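Local coordinates for protein putative oxidoreductase (Bacteroides fragilis NCTC 9343, PDB 3EOF) that binds flavin mononucleotide and, as a member of the nitroreductase family, probably works as an FMN-dependent oxidoreductase, at residues A[23-28]-A[48-53]; A[79-84]-A[95-100]; A[150-155]-A[238-243]; A[202-207]-A[214-219]. One frame throughout, in Å; residues are numbered along the deposited sequence.

Interaction 1: A[23-28]-A[48-53]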
loop_
_atom_site.group_PDB
_atom_site.type_symbol
_atom_site.label_atom_id
_atom_site.label_comp_id
_atom_site.label_asym_id
_atom_site.label_seq_id
_atom_site.Cartn_x
_atom_site.Cartn_y
_atom_site.Cartn_z
ATOM N N ASP A 23 -1.533 21.589 13.747
ATOM C CA ASP A 23 -0.653 22.123 12.684
ATOM C C ASP A 23 0.257 21.029 12.127
ATOM O O ASP A 23 0.350 20.851 10.906
ATOM C CB ASP A 23 0.197 23.328 13.141
ATOM C CG ASP A 23 -0.600 24.655 13.257
ATOM O OD1 ASP A 23 -1.830 24.630 13.090
ATOM O OD2 ASP A 23 0.028 25.733 13.532
ATOM N N LEU A 24 0.897 20.287 13.027
ATOM C CA LEU A 24 1.831 19.202 12.653
ATOM C C LEU A 24 1.120 18.006 12.026
ATOM O O LEU A 24 1.488 17.577 10.937
ATOM C CB LEU A 24 2.736 18.763 13.841
ATOM C CG LEU A 24 3.755 17.645 13.533
ATOM C CD1 LEU A 24 4.659 18.053 12.371
ATOM C CD2 LEU A 24 4.565 17.267 14.749
ATOM N N LEU A 25 0.131 17.443 12.708
ATOM C CA LEU A 25 -0.616 16.350 12.113
ATOM C C LEU A 25 -1.177 16.734 10.714
ATOM O O LEU A 25 -1.013 16.011 9.755
ATOM C CB LEU A 25 -1.745 15.861 13.037
ATOM C CG LEU A 25 -2.318 14.540 12.572
ATOM C CD1 LEU A 25 -1.311 13.339 12.644
ATOM C CD2 LEU A 25 -3.588 14.240 13.400
ATOM N N ASN A 26 -1.831 17.874 10.597
ATOM C CA ASN A 26 -2.387 18.278 9.320
ATOM C C ASN A 26 -1.334 18.532 8.273
ATOM O O ASN A 26 -1.577 18.274 7.110
ATOM C CB ASN A 26 -3.265 19.513 9.467
ATOM C CG ASN A 26 -4.563 19.248 10.228
ATOM O OD1 ASN A 26 -5.084 18.121 10.284
ATOM N ND2 ASN A 26 -5.093 20.307 10.815
ATOM N N ASP A 27 -0.167 19.032 8.671
ATOM C CA ASP A 27 0.911 19.303 7.705
ATOM C C ASP A 27 1.470 17.975 7.162
ATOM O O ASP A 27 1.667 17.834 5.975
ATOM C CB ASP A 27 2.003 20.149 8.337
ATOM C CG ASP A 27 2.909 20.853 7.304
ATOM O OD1 ASP A 27 2.515 21.036 6.126
ATOM O OD2 ASP A 27 4.027 21.261 7.705
ATOM N N LEU A 28 1.695 17.011 8.053
ATOM C CA LEU A 28 2.145 15.676 7.692
ATOM C C LEU A 28 1.127 15.009 6.779
ATOM O O LEU A 28 1.494 14.488 5.767
ATOM C CB LEU A 28 2.343 14.806 8.949
ATOM C CG LEU A 28 3.500 15.194 9.876
ATOM C CD1 LEU A 28 3.405 14.367 11.177
ATOM C CD2 LEU A 28 4.808 15.008 9.160
ATOM N N VAL A 48 -9.229 10.757 11.783
ATOM C CA VAL A 48 -8.327 11.168 12.867
ATOM C C VAL A 48 -9.088 11.028 14.193
ATOM O O VAL A 48 -10.094 11.683 14.397
ATOM C CB VAL A 48 -7.849 12.627 12.697
ATOM C CG1 VAL A 48 -6.962 13.069 13.892
ATOM C CG2 VAL A 48 -7.111 12.799 11.321
ATOM N N THR A 49 -8.601 10.107 15.036
ATOM C CA THR A 49 -9.086 9.821 16.370
ATOM C C THR A 49 -8.137 10.321 17.473
ATOM O O THR A 49 -7.043 9.836 17.637
ATOM C CB THR A 49 -9.277 8.335 16.502
ATOM O OG1 THR A 49 -10.228 7.937 15.501
ATOM C CG2 THR A 49 -9.708 7.924 17.913
ATOM N N ARG A 50 -8.591 11.312 18.218
ATOM C CA ARG A 50 -7.826 11.914 19.304
ATOM C C ARG A 50 -8.547 11.766 20.651
ATOM O O ARG A 50 -7.904 11.658 21.676
ATOM C CB ARG A 50 -7.617 13.400 19.021
ATOM C CG ARG A 50 -6.710 13.728 17.868
ATOM C CD ARG A 50 -6.697 15.213 17.765
ATOM N NE ARG A 50 -5.735 15.780 16.838
ATOM C CZ ARG A 50 -4.464 16.028 17.121
ATOM N NH1 ARG A 50 -3.949 15.673 18.292
ATOM N NH2 ARG A 50 -3.691 16.578 16.197
ATOM N N ASP A 51 -9.876 11.729 20.621
ATOM C CA ASP A 51 -10.687 11.611 21.819
ATOM C C ASP A 51 -10.464 10.288 22.546
ATOM O O ASP A 51 -10.453 9.237 21.915
ATOM C CB ASP A 51 -12.172 11.731 21.468
ATOM C CG ASP A 51 -13.062 11.719 22.699
ATOM O OD1 ASP A 51 -12.910 12.642 23.536
ATOM O OD2 ASP A 51 -13.898 10.799 22.839
ATOM N N ALA A 52 -10.364 10.353 23.879
ATOM C CA ALA A 52 -10.103 9.179 24.715
ATOM C C ALA A 52 -11.177 8.135 24.636
ATOM O O ALA A 52 -10.863 6.938 24.585
ATOM C CB ALA A 52 -9.878 9.571 26.203
ATOM N N GLU A 53 -12.444 8.545 24.667
ATOM C CA GLU A 53 -13.534 7.543 24.580
ATOM C C GLU A 53 -13.609 6.972 23.172
ATOM O O GLU A 53 -14.070 5.865 22.994
ATOM C CB GLU A 53 -14.909 8.095 24.990
ATOM C CG GLU A 53 -16.080 7.045 24.854
#
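Leu-25 on the helical turn 23-28 and Val-48 near the end of a strand are the residues where the two backbones come nearest, with 9.3 Å between Leu-25 CA and Val-48 CA, so side chains must bridge the gap. Leu-25 does most of that. Its CG stands anti to the backbone N (chi1 -167°), which carries the CD2 methyl forward to meet Val-48 CG1 tip to tip at 3.6 Å. The valine answers with the branch that is itself anti to its backbone N. Arg-50 comes in from the opposite direction to the leucine. Its chain is extended from CG to NE, and this length brings the guanidinium up to the helix, where NH2 lies 3.6 Å from Leu-25 CD2 and 3.8 Å from Leu-25 CB. The methyl approaches the guanidinium obliquely, and the leucine offers it an apolar flank. The polar partners of Arg-50 sit just before the helix: NH1 forms a salt bridge with Asp-19 and a hydrogen bond to the carbonyl O of Ile-20. Val-73 of the next strand and Phe-117 of helix 100-123 also touch Leu-25. On the strand side, Val-48 pairs in parallel with a strand of the second subunit, and Glu-181 of that subunit accepts hydrogen bonds from the backbone N atoms of Arg-50 and Asp-51. The chemistry is therefore split: methyl groups seat the helix against the end of strand 44-49, while the arginine, flanked by Leu-25, ties its charge to the chain leading into that helix.

Interaction 2: A[79-84]-A[95-100]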
loop_
_atom_site.group_PDB
_atom_site.type_symbol
_atom_site.label_atom_id
_atom_site.label_comp_id
_atom_site.label_asym_id
_atom_site.label_seq_id
_atom_site.Cartn_x
_atom_site.Cartn_y
_atom_site.Cartn_z
ATOM N N ALA A 79 -9.921 3.308 2.321
ATOM C CA ALA A 79 -10.147 3.258 0.881
ATOM C C ALA A 79 -11.466 4.024 0.735
ATOM O O ALA A 79 -12.378 3.785 1.479
ATOM C CB ALA A 79 -10.299 1.807 0.422
ATOM N N ASP A 80 -11.558 4.961 -0.193
ATOM C CA ASP A 80 -12.772 5.776 -0.316
ATOM C C ASP A 80 -13.046 6.094 -1.773
ATOM O O ASP A 80 -12.331 6.885 -2.404
ATOM C CB ASP A 80 -12.592 7.055 0.505
ATOM C CG ASP A 80 -13.822 7.955 0.557
ATOM O OD1 ASP A 80 -14.606 7.959 -0.386
ATOM O OD2 ASP A 80 -13.961 8.714 1.553
ATOM N N PHE A 81 -14.045 5.410 -2.310
ATOM C CA PHE A 81 -14.595 5.724 -3.639
ATOM C C PHE A 81 -15.895 6.525 -3.496
ATOM O O PHE A 81 -16.417 7.048 -4.485
ATOM C CB PHE A 81 -14.816 4.467 -4.512
ATOM C CG PHE A 81 -13.899 4.404 -5.680
ATOM C CD1 PHE A 81 -14.071 5.304 -6.723
ATOM C CD2 PHE A 81 -12.921 3.454 -5.780
ATOM C CE1 PHE A 81 -13.252 5.268 -7.844
ATOM C CE2 PHE A 81 -12.117 3.396 -6.894
ATOM C CZ PHE A 81 -12.271 4.318 -7.922
ATOM N N ARG A 82 -16.360 6.681 -2.255
ATOM C CA ARG A 82 -17.592 7.383 -1.975
ATOM C C ARG A 82 -17.513 8.846 -2.351
ATOM O O ARG A 82 -18.433 9.384 -2.992
ATOM C CB ARG A 82 -17.944 7.294 -0.499
ATOM C CG ARG A 82 -19.270 7.994 -0.186
ATOM C CD ARG A 82 -19.685 7.712 1.202
ATOM N NE ARG A 82 -21.047 8.160 1.436
ATOM C CZ ARG A 82 -22.127 7.412 1.249
ATOM N NH1 ARG A 82 -22.037 6.165 0.799
ATOM N NH2 ARG A 82 -23.313 7.934 1.487
ATOM N N ARG A 83 -16.468 9.521 -1.889
ATOM C CA ARG A 83 -16.311 10.926 -2.237
ATOM C C ARG A 83 -16.321 11.113 -3.761
ATOM O O ARG A 83 -17.047 11.974 -4.293
ATOM C CB ARG A 83 -15.069 11.516 -1.588
ATOM C CG ARG A 83 -14.841 12.997 -1.913
ATOM C CD ARG A 83 -13.669 13.528 -1.133
ATOM N NE ARG A 83 -12.543 12.696 -1.408
ATOM C CZ ARG A 83 -11.902 11.878 -0.568
ATOM N NH1 ARG A 83 -12.112 11.824 0.725
ATOM N NH2 ARG A 83 -10.922 11.164 -1.072
ATOM N N PHE A 84 -15.549 10.316 -4.485
ATOM C CA PHE A 84 -15.564 10.425 -5.944
ATOM C C PHE A 84 -16.942 10.121 -6.546
ATOM O O PHE A 84 -17.368 10.797 -7.449
ATOM C CB PHE A 84 -14.523 9.514 -6.609
ATOM C CG PHE A 84 -14.317 9.842 -8.047
ATOM C CD1 PHE A 84 -13.691 11.027 -8.395
ATOM C CD2 PHE A 84 -14.808 9.007 -9.044
ATOM C CE1 PHE A 84 -13.512 11.396 -9.732
ATOM C CE2 PHE A 84 -14.637 9.343 -10.373
ATOM C CZ PHE A 84 -13.997 10.555 -10.725
ATOM N N PRO A 95 -20.965 6.434 -12.061
ATOM C CA PRO A 95 -19.804 5.725 -11.547
ATOM C C PRO A 95 -19.994 4.221 -11.535
ATOM O O PRO A 95 -21.115 3.769 -11.335
ATOM C CB PRO A 95 -19.708 6.227 -10.120
ATOM C CG PRO A 95 -21.064 6.513 -9.729
ATOM C CD PRO A 95 -21.711 7.079 -10.967
ATOM N N GLY A 96 -18.910 3.473 -11.788
ATOM C CA GLY A 96 -18.939 2.011 -11.706
ATOM C C GLY A 96 -17.794 1.471 -10.882
ATOM O O GLY A 96 -16.957 0.686 -11.373
ATOM N N TYR A 97 -17.769 1.890 -9.612
ATOM C CA TYR A 97 -16.686 1.583 -8.684
ATOM C C TYR A 97 -17.055 0.671 -7.515
ATOM O O TYR A 97 -16.249 0.439 -6.643
ATOM C CB TYR A 97 -16.076 2.886 -8.213
ATOM C CG TYR A 97 -15.696 3.779 -9.419
ATOM C CD1 TYR A 97 -14.677 3.403 -10.281
ATOM C CD2 TYR A 97 -16.333 4.993 -9.650
ATOM C CE1 TYR A 97 -14.302 4.212 -11.386
ATOM C CE2 TYR A 97 -15.967 5.827 -10.761
ATOM C CZ TYR A 97 -14.982 5.404 -11.631
ATOM O OH TYR A 97 -14.600 6.198 -12.697
ATOM N N GLY A 98 -18.229 0.072 -7.577
ATOM C CA GLY A 98 -18.667 -0.841 -6.546
ATOM C C GLY A 98 -18.263 -2.238 -6.904
ATOM O O GLY A 98 -19.107 -3.149 -6.980
ATOM N N ASN A 99 -16.954 -2.405 -7.067
ATOM C CA ASN A 99 -16.378 -3.677 -7.473
ATOM C C ASN A 99 -14.990 -3.890 -6.864
ATOM O O ASN A 99 -14.406 -2.980 -6.300
ATOM C CB ASN A 99 -16.393 -3.777 -8.987
ATOM C CG ASN A 99 -15.895 -2.549 -9.615
ATOM O OD1 ASN A 99 -14.712 -2.253 -9.516
ATOM N ND2 ASN A 99 -16.785 -1.803 -10.261
ATOM N N LEU A 100 -14.537 -5.139 -6.878
ATOM C CA LEU A 100 -13.275 -5.502 -6.244
ATOM C C LEU A 100 -12.082 -4.752 -6.814
ATOM O O LEU A 100 -11.183 -4.345 -6.077
ATOM C CB LEU A 100 -13.061 -7.007 -6.347
ATOM C CG LEU A 100 -11.793 -7.577 -5.717
ATOM C CD1 LEU A 100 -11.825 -7.320 -4.222
ATOM C CD2 LEU A 100 -11.663 -9.058 -6.050
#
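Phe-81 and Tyr-97 lie on one another as an offset stack, ring centroids 4.3 Å apart and planes only 11° from parallel. The slip sets Phe-81 CE1 over the tyrosine face, 3.3 Å from Tyr-97 CG, and brings Tyr-97 CB over the phenylalanine ring, 3.6 Å from its centroid, as a CH-pi contact. Phe-84, three residues on and in the first turn of helix 82-89, joins them. Its ring offers an edge to the tyrosine, Phe-84 CE2 lying 3.8 Å from Tyr-97 CE2, and the two planes are steeply inclined at 69°. Outside this trio, Met-41 touches both phenylalanines and Cys-85 packs on Tyr-97. The backbones that present the rings are held by polar side chains. Asp-80 OD1 accepts from Arg-83 N at 2.9 Å on its syn side, fixing the start of the helix that carries Phe-84. Asp-80 OD2, the other carboxylate oxygen, is hydrogen-bonded to Ser-45 and to Tyr-183 of the second subunit. Across the way, Asn-99 ND2 donates to Gly-96 O at 2.7 Å and so closes the loop around Tyr-97, with the inverse gamma turn centred on Gly-98 inside it. Asn-99 is also the N-cap of helix 100-123. The result is a buried aromatic cluster at a strand-to-helix junction, pinning the loop after helix 82-89 close to the subunit interface of this nitroreductase-family fold, with the side chain of Phe-81 about 11 Å from a bound FMN.

Interaction 3: A[150-155]-A[238-243]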
loop_
_atom_site.group_PDB
_atom_site.type_symbol
_atom_site.label_atom_id
_atom_site.label_comp_id
_atom_site.label_asym_id
_atom_site.label_seq_id
_atom_site.Cartn_x
_atom_site.Cartn_y
_atom_site.Cartn_z
ATOM N N LEU A 150 -18.883 2.360 0.040
ATOM C CA LEU A 150 -17.715 2.717 -0.759
ATOM C C LEU A 150 -16.549 3.283 0.063
ATOM O O LEU A 150 -15.608 3.898 -0.488
ATOM C CB LEU A 150 -18.093 3.604 -1.931
ATOM C CG LEU A 150 -19.057 2.984 -2.929
ATOM C CD1 LEU A 150 -19.265 3.969 -4.077
ATOM C CD2 LEU A 150 -18.567 1.634 -3.425
ATOM N N VAL A 151 -16.596 3.024 1.377
ATOM C CA VAL A 151 -15.526 3.390 2.327
ATOM C C VAL A 151 -15.226 2.123 3.102
ATOM O O VAL A 151 -16.128 1.449 3.569
ATOM C CB VAL A 151 -15.874 4.546 3.295
ATOM C CG1 VAL A 151 -14.654 4.900 4.142
ATOM C CG2 VAL A 151 -16.382 5.831 2.502
ATOM N N PHE A 152 -13.943 1.792 3.167
ATOM C CA PHE A 152 -13.484 0.593 3.785
ATOM C C PHE A 152 -12.162 0.874 4.524
ATOM O O PHE A 152 -11.228 1.440 3.939
ATOM C CB PHE A 152 -13.293 -0.496 2.681
ATOM C CG PHE A 152 -13.107 -1.878 3.252
ATOM C CD1 PHE A 152 -11.888 -2.256 3.795
ATOM C CD2 PHE A 152 -14.157 -2.777 3.281
ATOM C CE1 PHE A 152 -11.718 -3.501 4.393
ATOM C CE2 PHE A 152 -13.999 -4.024 3.869
ATOM C CZ PHE A 152 -12.761 -4.384 4.420
ATOM N N PRO A 153 -12.055 0.477 5.807
ATOM C CA PRO A 153 -10.820 0.736 6.532
ATOM C C PRO A 153 -9.724 -0.216 6.091
ATOM O O PRO A 153 -9.927 -1.438 6.061
ATOM C CB PRO A 153 -11.208 0.469 7.968
ATOM C CG PRO A 153 -12.221 -0.605 7.872
ATOM C CD PRO A 153 -13.030 -0.246 6.667
ATOM N N ILE A 154 -8.599 0.359 5.659
ATOM C CA ILE A 154 -7.474 -0.414 5.129
ATOM C C ILE A 154 -6.463 -0.693 6.226
ATOM O O ILE A 154 -6.188 -1.861 6.548
ATOM C CB ILE A 154 -6.802 0.297 3.908
ATOM C CG1 ILE A 154 -7.810 0.334 2.741
ATOM C CG2 ILE A 154 -5.522 -0.430 3.430
ATOM C CD1 ILE A 154 -8.375 -1.008 2.345
ATOM N N THR A 155 -5.872 0.352 6.770
ATOM C CA THR A 155 -4.978 0.179 7.906
ATOM C C THR A 155 -5.117 1.343 8.902
ATOM O O THR A 155 -5.717 2.362 8.588
ATOM C CB THR A 155 -3.530 -0.025 7.531
ATOM O OG1 THR A 155 -2.815 -0.469 8.705
ATOM C CG2 THR A 155 -2.955 1.258 6.999
ATOM N N LEU A 238 -14.755 -10.743 2.456
ATOM C CA LEU A 238 -15.694 -10.748 1.343
ATOM C C LEU A 238 -17.020 -10.231 1.823
ATOM O O LEU A 238 -17.602 -9.404 1.163
ATOM C CB LEU A 238 -15.831 -12.143 0.729
ATOM C CG LEU A 238 -14.572 -12.676 0.038
ATOM C CD1 LEU A 238 -14.731 -14.140 -0.316
ATOM C CD2 LEU A 238 -14.305 -11.849 -1.155
ATOM N N LYS A 239 -17.471 -10.690 2.991
ATOM C CA LYS A 239 -18.696 -10.209 3.576
ATOM C C LYS A 239 -18.722 -8.692 3.797
ATOM O O LYS A 239 -19.711 -8.031 3.503
ATOM C CB LYS A 239 -18.984 -10.925 4.907
ATOM C CG LYS A 239 -19.375 -12.373 4.756
ATOM C CD LYS A 239 -19.653 -13.018 6.135
ATOM C CE LYS A 239 -20.106 -14.472 5.970
ATOM N NZ LYS A 239 -20.357 -15.190 7.290
ATOM N N VAL A 240 -17.643 -8.148 4.339
ATOM C CA VAL A 240 -17.596 -6.737 4.660
ATOM C C VAL A 240 -17.439 -5.917 3.390
ATOM O O VAL A 240 -18.041 -4.837 3.275
ATOM C CB VAL A 240 -16.500 -6.419 5.694
ATOM C CG1 VAL A 240 -16.467 -4.926 6.033
ATOM C CG2 VAL A 240 -16.760 -7.213 6.949
ATOM N N LEU A 241 -16.689 -6.427 2.422
ATOM C CA LEU A 241 -16.542 -5.724 1.148
ATOM C C LEU A 241 -17.919 -5.630 0.471
ATOM O O LEU A 241 -18.279 -4.597 -0.100
ATOM C CB LEU A 241 -15.560 -6.459 0.253
ATOM C CG LEU A 241 -14.065 -6.256 0.461
ATOM C CD1 LEU A 241 -13.344 -7.392 -0.280
ATOM C CD2 LEU A 241 -13.648 -4.909 -0.051
ATOM N N ARG A 242 -18.708 -6.704 0.587
ATOM C CA ARG A 242 -20.048 -6.753 0.015
ATOM C C ARG A 242 -20.939 -5.676 0.679
ATOM O O ARG A 242 -21.587 -4.850 0.021
ATOM C CB ARG A 242 -20.626 -8.164 0.212
ATOM C CG ARG A 242 -22.068 -8.357 -0.283
ATOM C CD ARG A 242 -22.451 -9.866 -0.470
ATOM N NE ARG A 242 -21.394 -10.622 -1.182
ATOM C CZ ARG A 242 -20.656 -11.616 -0.663
ATOM N NH1 ARG A 242 -20.858 -12.069 0.584
ATOM N NH2 ARG A 242 -19.722 -12.192 -1.421
ATOM N N ARG A 243 -20.894 -5.673 2.005
ATOM C CA ARG A 243 -21.689 -4.794 2.842
ATOM C C ARG A 243 -21.331 -3.348 2.511
ATOM O O ARG A 243 -22.182 -2.450 2.524
ATOM C CB ARG A 243 -21.381 -5.161 4.292
ATOM C CG ARG A 243 -22.567 -5.218 5.190
ATOM C CD ARG A 243 -22.558 -6.522 6.020
ATOM N NE ARG A 243 -21.472 -6.603 6.996
ATOM C CZ ARG A 243 -21.126 -7.702 7.685
ATOM N NH1 ARG A 243 -21.733 -8.876 7.487
ATOM N NH2 ARG A 243 -20.126 -7.637 8.560
#
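The Phe-152 ring has Leu-241 CD2 over one face, 4.0 Å from Phe-152 CD2, while the carbonyl carbon of Val-240 lies at its edge and in its plane. Val-240 also sends in CG1, which reaches Phe-152 CE2 obliquely at 3.4 Å. One corner of the ring thus fits against two successive residues of the helix, and Phe-152 CE2 comes to 3.9 Å from Leu-241 N, close to the helix backbone itself. The CA atoms of Phe-152 and Leu-241 are 7.5 Å apart. Both helix side chains run roughly at right angles to the phenylalanine. Val-240 uses the methyl that stands anti to its backbone N, whereas Leu-241, whose CG is anti to its carbonyl carbon (chi1 -81°), leaves the helix to the flank and turns its CD2 back over the ring. The contact is wholly apolar, and all three residues are buried. Just beyond the helix end, Gln-244 NE2 donates to the carbonyl O of Val-151. Phe-103 of helix 100-123 meets Phe-152 edge-to-face and also touches Leu-241, and Pro-138 and Ile-142 of helix 138-145 pack on Phe-152 and Val-240 respectively. The last turn of helix 227-243 is in this way seated at the start of strand 151-160, which pairs with strand 73-80 and bulges at Ile-154 and Thr-155 opposite Phe-77.

Interaction 4: A[202-207]-A[214-219]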
loop_
_atom_site.group_PDB
_atom_site.type_symbol
_atom_site.label_atom_id
_atom_site.label_comp_id
_atom_site.label_asym_id
_atom_site.label_seq_id
_atom_site.Cartn_x
_atom_site.Cartn_y
_atom_site.Cartn_z
ATOM N N PRO A 202 18.386 -13.952 19.646
ATOM C CA PRO A 202 17.738 -14.353 20.920
ATOM C C PRO A 202 16.224 -14.115 21.018
ATOM O O PRO A 202 15.535 -14.915 21.613
ATOM C CB PRO A 202 18.499 -13.524 21.987
ATOM C CG PRO A 202 19.807 -13.195 21.340
ATOM C CD PRO A 202 19.511 -13.016 19.873
ATOM N N GLU A 203 15.739 -13.007 20.471
ATOM C CA GLU A 203 14.290 -12.684 20.454
ATOM C C GLU A 203 13.461 -13.806 19.831
ATOM O O GLU A 203 12.379 -14.138 20.305
ATOM C CB GLU A 203 13.990 -11.442 19.576
ATOM C CG GLU A 203 14.864 -10.244 19.729
ATOM C CD GLU A 203 16.127 -10.298 18.887
ATOM O OE1 GLU A 203 16.146 -9.818 17.723
ATOM O OE2 GLU A 203 17.118 -10.765 19.445
ATOM N N ASN A 204 13.976 -14.329 18.715
ATOM C CA ASN A 204 13.307 -15.351 17.929
ATOM C C ASN A 204 13.370 -16.683 18.627
ATOM O O ASN A 204 12.397 -17.407 18.640
ATOM C CB ASN A 204 13.853 -15.397 16.487
ATOM C CG ASN A 204 13.393 -14.221 15.666
ATOM O OD1 ASN A 204 12.244 -13.814 15.767
ATOM N ND2 ASN A 204 14.262 -13.688 14.829
ATOM N N LYS A 205 14.516 -17.001 19.209
ATOM C CA LYS A 205 14.642 -18.214 20.016
ATOM C C LYS A 205 13.650 -18.122 21.202
ATOM O O LYS A 205 12.992 -19.073 21.534
ATOM C CB LYS A 205 16.109 -18.424 20.440
ATOM C CG LYS A 205 17.036 -18.837 19.239
ATOM C CD LYS A 205 18.553 -18.942 19.582
ATOM C CE LYS A 205 19.112 -17.589 20.092
ATOM N NZ LYS A 205 20.597 -17.514 20.409
ATOM N N LEU A 206 13.508 -16.942 21.787
ATOM C CA LEU A 206 12.574 -16.733 22.895
ATOM C C LEU A 206 11.146 -16.871 22.394
ATOM O O LEU A 206 10.321 -17.495 23.038
ATOM C CB LEU A 206 12.797 -15.360 23.595
ATOM C CG LEU A 206 11.938 -15.145 24.852
ATOM C CD1 LEU A 206 12.260 -16.200 25.887
ATOM C CD2 LEU A 206 12.084 -13.747 25.435
ATOM N N PHE A 207 10.865 -16.299 21.231
ATOM C CA PHE A 207 9.546 -16.371 20.616
ATOM C C PHE A 207 9.099 -17.827 20.409
ATOM O O PHE A 207 7.967 -18.188 20.707
ATOM C CB PHE A 207 9.611 -15.608 19.302
ATOM C CG PHE A 207 8.297 -15.260 18.721
ATOM C CD1 PHE A 207 7.306 -14.669 19.496
ATOM C CD2 PHE A 207 8.071 -15.416 17.361
ATOM C CE1 PHE A 207 6.077 -14.303 18.923
ATOM C CE2 PHE A 207 6.847 -15.047 16.789
ATOM C CZ PHE A 207 5.861 -14.473 17.576
ATOM N N GLU A 214 9.004 -25.657 17.985
ATOM C CA GLU A 214 10.362 -26.111 17.735
ATOM C C GLU A 214 11.046 -25.180 16.763
ATOM O O GLU A 214 12.241 -24.937 16.866
ATOM C CB GLU A 214 10.326 -27.577 17.269
ATOM C CG GLU A 214 9.859 -28.483 18.449
ATOM C CD GLU A 214 9.606 -29.969 18.130
ATOM O OE1 GLU A 214 9.637 -30.388 16.944
ATOM O OE2 GLU A 214 9.333 -30.722 19.104
ATOM N N THR A 215 10.281 -24.601 15.843
ATOM C CA THR A 215 10.841 -23.691 14.839
ATOM C C THR A 215 10.075 -22.371 14.776
ATOM O O THR A 215 8.906 -22.260 15.185
ATOM C CB THR A 215 10.827 -24.348 13.456
ATOM O OG1 THR A 215 9.499 -24.385 12.976
ATOM C CG2 THR A 215 11.361 -25.778 13.511
ATOM N N LEU A 216 10.746 -21.363 14.248
ATOM C CA LEU A 216 10.170 -20.045 14.147
ATOM C C LEU A 216 8.866 -20.009 13.293
ATOM O O LEU A 216 7.852 -19.509 13.758
ATOM C CB LEU A 216 11.240 -19.039 13.680
ATOM C CG LEU A 216 10.796 -17.586 13.603
ATOM C CD1 LEU A 216 10.311 -17.153 14.996
ATOM C CD2 LEU A 216 11.933 -16.728 13.094
ATOM N N PRO A 217 8.882 -20.562 12.063
ATOM C CA PRO A 217 7.666 -20.600 11.271
ATOM C C PRO A 217 6.470 -21.239 11.948
ATOM O O PRO A 217 5.356 -20.867 11.656
ATOM C CB PRO A 217 8.080 -21.436 10.050
ATOM C CG PRO A 217 9.484 -21.167 9.903
ATOM C CD PRO A 217 10.005 -21.144 11.308
ATOM N N GLN A 218 6.679 -22.199 12.837
ATOM C CA GLN A 218 5.563 -22.809 13.543
ATOM C C GLN A 218 4.835 -21.787 14.406
ATOM O O GLN A 218 3.631 -21.907 14.600
ATOM C CB GLN A 218 6.013 -23.967 14.407
ATOM C CG GLN A 218 6.419 -25.190 13.607
ATOM C CD GLN A 218 7.195 -26.191 14.406
ATOM O OE1 GLN A 218 7.563 -25.943 15.548
ATOM N NE2 GLN A 218 7.446 -27.339 13.820
ATOM N N VAL A 219 5.551 -20.782 14.920
ATOM C CA VAL A 219 4.892 -19.785 15.754
ATOM C C VAL A 219 3.930 -19.016 14.854
ATOM O O VAL A 219 2.806 -18.697 15.232
ATOM C CB VAL A 219 5.882 -18.847 16.421
ATOM C CG1 VAL A 219 5.129 -17.802 17.262
ATOM C CG2 VAL A 219 6.878 -19.658 17.288
#
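Asn-204 and Leu-216 mark the closest approach of the two backbones, their CA atoms 6.8 Å apart; 202-207 is helical, and 214-219 runs from a short non-helical lead-in into a second helix. Phe-207 is the main side chain between them. Val-219 CG1 sits over one face of its ring, 3.6 Å from the centroid and 27° off the normal, a CH-pi contact displaced toward the rim so that Phe-207 CE2 is only 3.3 Å away. At the edge of the same ring, in its plane, Leu-216 CD1 lies 3.7 Å from Phe-207 CD2. A chi1 of -164°, which swings the ring away from its own backbone N, lets it reach both residues. Leu-216 turns its other methyl, CD2, to the flat end of Asn-204, 3.9 Å from Asn-204 CG. The amide meets Leu-216 by van der Waals contact, and its ND2 donates to the carbonyl O of Lys-198. Gln-218 OE1 folds back to the lead-in and takes two backbone donors, Glu-214 N at 2.8 Å nearly in line with the C=O and Thr-215 N at 3.0 Å from above the carbonyl plane. Gln-218 NE2 and Thr-215 OG1 bond to backbone oxygens of Asn-92 and Arg-91 of the second subunit, where Tyr-87 packs on Leu-216. These are two consecutive short helices, 202-209 and 216-224, packed across the short loop that joins them through a small, partly buried apolar cluster, lying along the other subunit with the side chain of Asn-204 about 9 Å from a bound FMN.

How the interactions relate
Interactions 1, 2 and 3 are buried and share one antiparallel sheet, whereas interaction 4 is only partly buried and belongs to the outlying helices that follow. Interactions 2 and 3 are direct neighbours: strands 73-80 and 151-160 pair between them, with Ala-79 N 2.8 Å from Phe-152 O. Interaction 1 works at the other end of the sheet, its centre about 26 Å from that of interaction 2. Interaction 4 connects with interaction 3 along the chain, since helix 216-224 leads into helix 227-243. Chemically, interaction 1 mixes aliphatic packing with an arginine, interaction 2 stacks aromatic rings, interaction 3 sets aliphatic groups against one phenylalanine, and interaction 4 does so with an asparagine amide alongside. All four reach the second subunit.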